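Local coordinates for protein glycerol-3-phosphate dehydrogenase [NAD(+)] 1 (Saccharomyces cerevisiae, PDB 4FGW) that catalyses the NAD-dependent interconversion of dihydroxyacetone phosphate and sn-glycerol 3-phosphate, and so drives glycerol production during hyperosmotic stress, at residues K33-S42 with E62-F73; N44-E55 with Y95-L105. All blocks are in the same frame, centred on the assembly; numbering follows the deposited sequence.

Contact 1: K33-S42 with E62-F73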
# COMPACT_ATOMS: atom_id res chain seq x y z
N LYS A 33 27.01 -25.80 21.77
CA LYS A 33 26.26 -26.30 20.62
C LYS A 33 24.94 -25.54 20.36
O LYS A 33 24.85 -24.94 19.28
CB LYS A 33 26.11 -27.84 20.67
CG LYS A 33 25.24 -28.47 19.57
CD LYS A 33 25.88 -28.45 18.18
CE LYS A 33 24.98 -29.07 17.13
NZ LYS A 33 23.67 -28.37 17.01
N PRO A 34 23.93 -25.50 21.28
CA PRO A 34 22.71 -24.71 20.98
C PRO A 34 22.99 -23.21 21.11
O PRO A 34 23.96 -22.82 21.78
CB PRO A 34 21.68 -25.20 22.01
CG PRO A 34 22.36 -26.32 22.77
CD PRO A 34 23.83 -26.12 22.62
N PHE A 35 22.17 -22.38 20.47
CA PHE A 35 22.36 -20.93 20.47
C PHE A 35 21.79 -20.20 21.68
O PHE A 35 20.59 -20.24 21.93
CB PHE A 35 21.89 -20.29 19.15
CG PHE A 35 22.54 -20.85 17.91
CD1 PHE A 35 23.91 -20.69 17.68
CD2 PHE A 35 21.78 -21.52 16.96
CE1 PHE A 35 24.51 -21.22 16.53
CE2 PHE A 35 22.38 -22.05 15.80
CZ PHE A 35 23.74 -21.89 15.60
N LYS A 36 22.68 -19.53 22.44
CA LYS A 36 22.32 -18.73 23.61
C LYS A 36 21.93 -17.34 23.10
O LYS A 36 22.69 -16.72 22.34
CB LYS A 36 23.50 -18.66 24.59
CG LYS A 36 23.08 -18.68 26.05
CD LYS A 36 24.26 -18.93 26.99
CE LYS A 36 24.46 -20.39 27.31
NZ LYS A 36 25.58 -20.60 28.28
N VAL A 37 20.72 -16.87 23.45
CA VAL A 37 20.20 -15.57 22.98
C VAL A 37 20.09 -14.54 24.10
O VAL A 37 19.57 -14.84 25.18
CB VAL A 37 18.87 -15.70 22.18
CG1 VAL A 37 18.62 -14.47 21.31
CG2 VAL A 37 18.83 -16.97 21.32
N THR A 38 20.58 -13.31 23.84
CA THR A 38 20.51 -12.17 24.75
C THR A 38 19.88 -10.97 24.04
O THR A 38 20.24 -10.66 22.90
CB THR A 38 21.89 -11.86 25.38
OG1 THR A 38 22.31 -12.97 26.16
CG2 THR A 38 21.87 -10.60 26.25
N VAL A 39 18.95 -10.30 24.73
CA VAL A 39 18.28 -9.10 24.25
C VAL A 39 18.80 -7.90 25.05
O VAL A 39 18.72 -7.89 26.28
CB VAL A 39 16.73 -9.23 24.33
CG1 VAL A 39 16.03 -7.96 23.85
CG2 VAL A 39 16.24 -10.44 23.53
N ILE A 40 19.37 -6.91 24.35
CA ILE A 40 19.86 -5.67 24.97
C ILE A 40 18.72 -4.65 24.77
O ILE A 40 18.58 -4.12 23.66
CB ILE A 40 21.21 -5.20 24.34
CG1 ILE A 40 22.32 -6.30 24.34
CG2 ILE A 40 21.71 -3.87 24.94
CD1 ILE A 40 22.74 -6.92 25.69
N GLY A 41 17.88 -4.44 25.79
CA GLY A 41 16.75 -3.53 25.63
C GLY A 41 15.91 -3.17 26.84
O GLY A 41 15.97 -2.03 27.31
N SER A 42 15.05 -4.12 27.26
CA SER A 42 14.14 -4.01 28.42
C SER A 42 12.95 -3.04 28.39
O SER A 42 12.09 -3.11 29.27
CB SER A 42 14.90 -3.92 29.74
OG SER A 42 15.50 -2.66 29.95
N GLU A 62 16.62 -28.10 20.59
CA GLU A 62 17.73 -28.67 19.81
C GLU A 62 18.50 -27.59 19.03
O GLU A 62 19.59 -27.85 18.53
CB GLU A 62 17.20 -29.80 18.88
CG GLU A 62 16.47 -29.35 17.62
CD GLU A 62 15.10 -28.69 17.71
OE1 GLU A 62 14.60 -28.24 16.65
OE2 GLU A 62 14.51 -28.63 18.81
N VAL A 63 17.91 -26.37 18.94
CA VAL A 63 18.46 -25.22 18.21
C VAL A 63 18.95 -24.13 19.16
O VAL A 63 20.08 -23.65 19.01
CB VAL A 63 17.47 -24.68 17.15
CG1 VAL A 63 18.08 -23.52 16.35
CG2 VAL A 63 17.00 -25.78 16.20
N PHE A 64 18.12 -23.73 20.13
CA PHE A 64 18.47 -22.66 21.07
C PHE A 64 18.56 -23.13 22.51
O PHE A 64 17.83 -24.04 22.92
CB PHE A 64 17.46 -21.50 20.97
CG PHE A 64 17.18 -21.01 19.57
CD1 PHE A 64 18.10 -20.21 18.89
CD2 PHE A 64 15.99 -21.34 18.93
CE1 PHE A 64 17.83 -19.77 17.59
CE2 PHE A 64 15.73 -20.90 17.63
CZ PHE A 64 16.65 -20.12 16.97
N ALA A 65 19.42 -22.45 23.30
CA ALA A 65 19.61 -22.69 24.74
C ALA A 65 18.28 -22.37 25.46
O ALA A 65 17.52 -21.54 24.96
CB ALA A 65 20.74 -21.82 25.27
N PRO A 66 17.95 -23.05 26.59
CA PRO A 66 16.63 -22.82 27.22
C PRO A 66 16.36 -21.40 27.71
O PRO A 66 15.25 -20.90 27.51
CB PRO A 66 16.60 -23.84 28.37
CG PRO A 66 17.63 -24.85 28.02
CD PRO A 66 18.70 -24.10 27.31
N ILE A 67 17.36 -20.76 28.34
CA ILE A 67 17.27 -19.43 28.97
C ILE A 67 17.65 -18.30 28.02
O ILE A 67 18.66 -18.38 27.32
CB ILE A 67 18.10 -19.38 30.28
CG1 ILE A 67 17.98 -20.68 31.10
CG2 ILE A 67 17.76 -18.17 31.14
CD1 ILE A 67 19.27 -21.52 31.12
N VAL A 68 16.85 -17.23 28.05
CA VAL A 68 17.15 -16.01 27.31
C VAL A 68 17.37 -14.90 28.31
O VAL A 68 16.56 -14.69 29.19
CB VAL A 68 16.01 -15.58 26.35
CG1 VAL A 68 16.19 -14.15 25.91
CG2 VAL A 68 15.97 -16.47 25.15
N GLN A 69 18.50 -14.22 28.15
CA GLN A 69 18.92 -13.12 29.02
C GLN A 69 18.46 -11.78 28.43
O GLN A 69 18.50 -11.59 27.22
CB GLN A 69 20.44 -13.14 29.19
CG GLN A 69 20.90 -12.67 30.57
CD GLN A 69 20.79 -13.68 31.69
OE1 GLN A 69 20.85 -13.33 32.88
NE2 GLN A 69 20.67 -14.97 31.37
N MET A 70 17.99 -10.87 29.29
CA MET A 70 17.56 -9.54 28.87
C MET A 70 18.25 -8.49 29.72
O MET A 70 18.06 -8.46 30.93
CB MET A 70 16.03 -9.39 28.93
CG MET A 70 15.55 -8.01 28.48
SD MET A 70 13.77 -7.77 28.47
CE MET A 70 13.41 -7.82 30.21
N TRP A 71 19.07 -7.63 29.08
CA TRP A 71 19.75 -6.57 29.80
C TRP A 71 18.77 -5.47 30.19
O TRP A 71 18.17 -4.82 29.32
CB TRP A 71 20.98 -6.00 29.07
CG TRP A 71 21.61 -4.87 29.82
CD1 TRP A 71 22.27 -4.94 31.02
CD2 TRP A 71 21.49 -3.47 29.52
NE1 TRP A 71 22.63 -3.69 31.44
CE2 TRP A 71 22.16 -2.76 30.54
CE3 TRP A 71 20.90 -2.74 28.47
CZ2 TRP A 71 22.27 -1.36 30.54
CZ3 TRP A 71 21.01 -1.36 28.47
CH2 TRP A 71 21.69 -0.68 29.49
N VAL A 72 18.61 -5.27 31.50
CA VAL A 72 17.74 -4.26 32.08
C VAL A 72 18.60 -3.23 32.81
O VAL A 72 19.36 -3.61 33.71
CB VAL A 72 16.67 -4.88 33.03
CG1 VAL A 72 15.68 -3.82 33.53
CG2 VAL A 72 15.92 -6.04 32.37
N PHE A 73 18.51 -1.94 32.42
CA PHE A 73 19.22 -0.86 33.09
C PHE A 73 18.53 -0.74 34.45
O PHE A 73 17.34 -0.41 34.50
CB PHE A 73 19.16 0.46 32.29
CG PHE A 73 19.91 1.60 32.94
CD1 PHE A 73 21.27 1.79 32.70
CD2 PHE A 73 19.27 2.48 33.81
CE1 PHE A 73 21.97 2.83 33.32
CE2 PHE A 73 19.97 3.52 34.42
CZ PHE A 73 21.31 3.69 34.17
O HOH W 1 17.91 -1.78 29.34
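Val39 grips its neighbour strand from both ends of its backbone: Val39 N donates to Gln69 O and Trp71 N to Val39 O, both at 2.8 Å. With the register Thr38-Gln69, Val39-Met70 and Ile40-Trp71, these bonds set 35-40 and 67-71 side by side as parallel strands whose axes diverge by 21°. Gln69 N also reaches Val37 O, but at a longer 3.2 Å. Earlier in the chain, Phe35 N binds Val63 O almost straight (173° at the hydrogen), whereas Ala65 N comes to Phe35 O from well above the carbonyl plane. The corner at Pro66 separates these two bonded regions.

Phe35, Val37, Val39, Phe64, Val68 and Met70 emerge on one face. There CD1 of Phe64 meets Phe35 CB at 3.8 Å and Val37 CG2 obliquely, while Val63 CG1 sits over the centre of the Phe64 ring. On the other face, Thr38 and Gln69 run alongside each other, and Ile40 CG2 approaches Trp71 CE3 obliquely at 3.8 Å. With its CG anti to the backbone N (chi1 177°), Trp71 carries NE1 to Pro109 O; Thr38 OG1 is held by Ser114 O and Gln69 OE1 by Asn108 ND2.

At the carboxyl ends of the strands, Ser42 CB packs on Val72 CG2 at 3.5 Å. One water donates to Ser42 OG and Trp71 O and accepts from Phe73 N, joining the two loops. Farther out, helix 44-59 lies against Val37 and Val68, helix 215-222 against Phe35 and Phe64, and helix 111-115 against Ile40 and Trp71.

Gly41, Ser42 and Phe73, NAD(+)-binding by similarity, lie where loops of a Rossmann fold receive the dinucleotide. Backbone N-H...O bonds thus carry the pairing, between one apolar face and one that sends polar atoms to outside partners.

Contact 2: N44-E55 with Y95-L105; sequences NWGTTIAKVVAE and YLPGITLPDNL
The helix 44-55 runs along an irregular segment that bends through a type II turn at Leu96-Ile99 and approaches it closely near both ends, with CA atoms 5.4 Å apart at Asn44 and Tyr95 and 5.7 Å apart at Ala54 and Leu105. Leu96 straddles Thr48 OG1, its CD1 3.4 Å away; that hydroxyl is turned back to donate to Asn44 O. Thr47 CG2 touches both Leu101 CD2, at 3.7 Å, and Leu96 CD2. Lys51, extended as far as CE (chi1 178°), crosses Pro102 and Ile99 at about right angles, with CD 3.8 Å from Ile99 CG2. The bend at chi4 brings NZ to the syn lone pair of Glu55 OE2, and Glu191 supplies a second carboxylate. Leu105 CD1 presses on Ala50 CB at 3.6 Å, and Pro102 CG on Ala54 CB.

Asn104 ND2 donates to Ala54 O at 2.7 Å, a bent bond (133° at the hydrogen), and also to Pro66 O. Without the amide, as with an alanine here, the carbonyls of Ala54 and Pro66 would probably lose their shared donor, and with it the side-chain tie from this bend to the helix. Asn44, Trp45 and Gly46 are NAD(+)-binding by similarity. The segment packs along the helix that follows the glycine-rich turn, consistent with a Rossmann-type dinucleotide-binding domain.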
# COMPACT_ATOMS: atom_id res chain seq x y z
N ASN A 44 9.67 -1.14 25.99
CA ASN A 44 8.50 -1.58 25.23
C ASN A 44 8.77 -2.75 24.31
O ASN A 44 8.35 -3.87 24.51
CB ASN A 44 8.08 -0.43 24.33
CG ASN A 44 6.70 0.02 24.59
OD1 ASN A 44 6.31 1.10 24.20
ND2 ASN A 44 5.96 -0.79 25.26
N TRP A 45 9.48 -2.42 23.26
CA TRP A 45 9.86 -3.31 22.18
C TRP A 45 10.86 -4.37 22.62
O TRP A 45 10.75 -5.52 22.19
CB TRP A 45 10.35 -2.47 20.98
CG TRP A 45 10.38 -3.15 19.63
CD1 TRP A 45 11.24 -2.88 18.61
CD2 TRP A 45 9.46 -4.14 19.13
NE1 TRP A 45 10.94 -3.65 17.51
CE2 TRP A 45 9.85 -4.43 17.80
CE3 TRP A 45 8.37 -4.83 19.67
CZ2 TRP A 45 9.18 -5.37 17.01
CZ3 TRP A 45 7.69 -5.74 18.88
CH2 TRP A 45 8.09 -5.99 17.56
N GLY A 46 11.78 -3.99 23.50
CA GLY A 46 12.80 -4.86 24.07
C GLY A 46 12.24 -6.04 24.83
O GLY A 46 12.67 -7.18 24.59
N THR A 47 11.27 -5.79 25.75
CA THR A 47 10.62 -6.83 26.56
C THR A 47 9.76 -7.74 25.68
O THR A 47 9.75 -8.95 25.87
CB THR A 47 9.81 -6.21 27.71
OG1 THR A 47 10.60 -5.22 28.36
CG2 THR A 47 9.34 -7.23 28.73
N THR A 48 9.04 -7.13 24.72
CA THR A 48 8.17 -7.81 23.77
C THR A 48 8.98 -8.78 22.90
O THR A 48 8.63 -9.95 22.82
CB THR A 48 7.35 -6.79 22.97
OG1 THR A 48 6.66 -5.92 23.87
CG2 THR A 48 6.35 -7.45 22.05
N ILE A 49 10.08 -8.29 22.28
CA ILE A 49 10.92 -9.14 21.44
C ILE A 49 11.59 -10.27 22.23
O ILE A 49 11.75 -11.37 21.70
CB ILE A 49 11.84 -8.34 20.47
CG1 ILE A 49 11.81 -8.93 19.05
CG2 ILE A 49 13.27 -8.19 20.98
CD1 ILE A 49 10.59 -8.54 18.22
N ALA A 50 11.92 -10.01 23.51
CA ALA A 50 12.52 -10.96 24.44
C ALA A 50 11.52 -12.07 24.82
O ALA A 50 11.94 -13.20 25.06
CB ALA A 50 13.01 -10.24 25.67
N LYS A 51 10.21 -11.73 24.87
CA LYS A 51 9.11 -12.65 25.16
C LYS A 51 8.94 -13.61 23.96
O LYS A 51 8.79 -14.81 24.15
CB LYS A 51 7.81 -11.87 25.44
CG LYS A 51 6.58 -12.73 25.70
CD LYS A 51 5.32 -11.88 25.79
CE LYS A 51 4.06 -12.69 25.98
NZ LYS A 51 3.56 -13.26 24.71
N VAL A 52 8.98 -13.04 22.73
CA VAL A 52 8.89 -13.74 21.44
C VAL A 52 10.04 -14.77 21.32
O VAL A 52 9.81 -15.94 21.00
CB VAL A 52 8.89 -12.70 20.28
CG1 VAL A 52 9.21 -13.34 18.92
CG2 VAL A 52 7.57 -11.94 20.22
N VAL A 53 11.28 -14.32 21.63
CA VAL A 53 12.51 -15.11 21.60
C VAL A 53 12.50 -16.23 22.67
O VAL A 53 12.82 -17.37 22.34
CB VAL A 53 13.76 -14.19 21.63
CG1 VAL A 53 15.02 -14.94 22.04
CG2 VAL A 53 13.96 -13.50 20.28
N ALA A 54 12.07 -15.91 23.92
CA ALA A 54 11.98 -16.90 25.01
C ALA A 54 10.98 -18.02 24.72
O ALA A 54 11.21 -19.17 25.11
CB ALA A 54 11.66 -16.21 26.33
N GLU A 55 9.87 -17.68 24.04
CA GLU A 55 8.82 -18.62 23.63
C GLU A 55 9.38 -19.62 22.61
O GLU A 55 9.10 -20.82 22.71
CB GLU A 55 7.64 -17.86 23.00
CG GLU A 55 6.66 -17.29 24.02
CD GLU A 55 5.68 -16.27 23.49
OE1 GLU A 55 5.46 -16.23 22.25
OE2 GLU A 55 5.13 -15.49 24.30
N TYR A 95 7.53 -0.85 31.99
CA TYR A 95 7.57 -0.73 30.53
C TYR A 95 6.60 -1.57 29.72
O TYR A 95 6.31 -1.21 28.57
CB TYR A 95 9.02 -0.81 30.02
CG TYR A 95 9.93 0.21 30.66
CD1 TYR A 95 10.73 -0.13 31.76
CD2 TYR A 95 9.97 1.53 30.21
CE1 TYR A 95 11.54 0.82 32.38
CE2 TYR A 95 10.78 2.48 30.83
CZ TYR A 95 11.57 2.12 31.91
OH TYR A 95 12.38 3.06 32.51
N LEU A 96 6.08 -2.67 30.29
CA LEU A 96 5.11 -3.55 29.62
C LEU A 96 4.12 -4.14 30.66
O LEU A 96 4.17 -5.33 30.95
CB LEU A 96 5.85 -4.64 28.82
CG LEU A 96 5.09 -5.36 27.70
CD1 LEU A 96 4.93 -4.47 26.47
CD2 LEU A 96 5.79 -6.64 27.32
N PRO A 97 3.23 -3.29 31.26
CA PRO A 97 2.32 -3.81 32.30
C PRO A 97 1.21 -4.75 31.81
O PRO A 97 0.69 -4.58 30.71
CB PRO A 97 1.75 -2.54 32.94
CG PRO A 97 1.79 -1.53 31.83
CD PRO A 97 3.04 -1.84 31.06
N GLY A 98 0.89 -5.74 32.65
CA GLY A 98 -0.15 -6.73 32.39
C GLY A 98 0.25 -7.89 31.50
O GLY A 98 -0.57 -8.77 31.24
N ILE A 99 1.51 -7.91 31.02
CA ILE A 99 2.00 -8.96 30.13
C ILE A 99 2.84 -9.98 30.87
O ILE A 99 3.94 -9.66 31.34
CB ILE A 99 2.69 -8.39 28.85
CG1 ILE A 99 1.72 -7.54 27.98
CG2 ILE A 99 3.40 -9.49 28.02
CD1 ILE A 99 0.47 -8.28 27.33
N THR A 100 2.33 -11.21 30.96
CA THR A 100 3.00 -12.33 31.62
C THR A 100 4.15 -12.81 30.73
O THR A 100 3.94 -13.13 29.56
CB THR A 100 2.00 -13.44 31.99
OG1 THR A 100 0.87 -12.86 32.64
CG2 THR A 100 2.60 -14.51 32.88
N LEU A 101 5.37 -12.82 31.29
CA LEU A 101 6.58 -13.26 30.59
C LEU A 101 6.81 -14.76 30.84
O LEU A 101 6.46 -15.24 31.92
CB LEU A 101 7.78 -12.39 30.99
CG LEU A 101 7.63 -10.87 30.74
CD1 LEU A 101 8.68 -10.08 31.49
CD2 LEU A 101 7.64 -10.53 29.26
N PRO A 102 7.32 -15.53 29.83
CA PRO A 102 7.44 -17.00 29.97
C PRO A 102 7.81 -17.65 31.31
O PRO A 102 6.92 -18.02 32.08
CB PRO A 102 8.36 -17.39 28.81
CG PRO A 102 8.10 -16.37 27.77
CD PRO A 102 7.72 -15.09 28.47
N ASP A 103 9.12 -17.85 31.56
CA ASP A 103 9.72 -18.48 32.75
C ASP A 103 11.23 -18.44 32.53
O ASP A 103 11.99 -18.16 33.46
CB ASP A 103 9.28 -19.96 32.88
CG ASP A 103 8.58 -20.31 34.18
OD1 ASP A 103 8.99 -21.30 34.82
OD2 ASP A 103 7.59 -19.63 34.53
N ASN A 104 11.60 -18.60 31.26
CA ASN A 104 12.98 -18.63 30.82
C ASN A 104 13.53 -17.30 30.37
O ASN A 104 14.64 -17.21 29.89
CB ASN A 104 13.11 -19.62 29.68
CG ASN A 104 11.93 -19.61 28.76
OD1 ASN A 104 10.81 -19.36 29.17
ND2 ASN A 104 12.17 -19.89 27.50
N LEU A 105 12.72 -16.27 30.52
CA LEU A 105 13.14 -14.91 30.23
C LEU A 105 13.67 -14.29 31.53
O LEU A 105 12.89 -13.89 32.39
CB LEU A 105 12.00 -14.08 29.62
CG LEU A 105 12.26 -12.60 29.28
CD1 LEU A 105 13.57 -12.41 28.50
CD2 LEU A 105 11.10 -12.00 28.50

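Overall arrangement
From the N terminus, strand 35-40 leads through the turn at Gly41 and Ser42 into helix 44-59, and the chain then returns as 62-73. Contact 1 closes this beta-alpha-beta crossover. Contact 2 closes a longer loop, from the same helix to the segment that enters strand 105-108. The segments alternate along the sequence, so the two closures cross, their centres 12 Å apart. They meet at Asn104, among other places: its O lies 2.9 Å from Val68 N, a probable hydrogen bond that begins the pairing of 105-108 beside 67-71. Together the contacts tie three neighbouring parallel strands and the helix packed on them into one edge of the NAD(+)-binding domain.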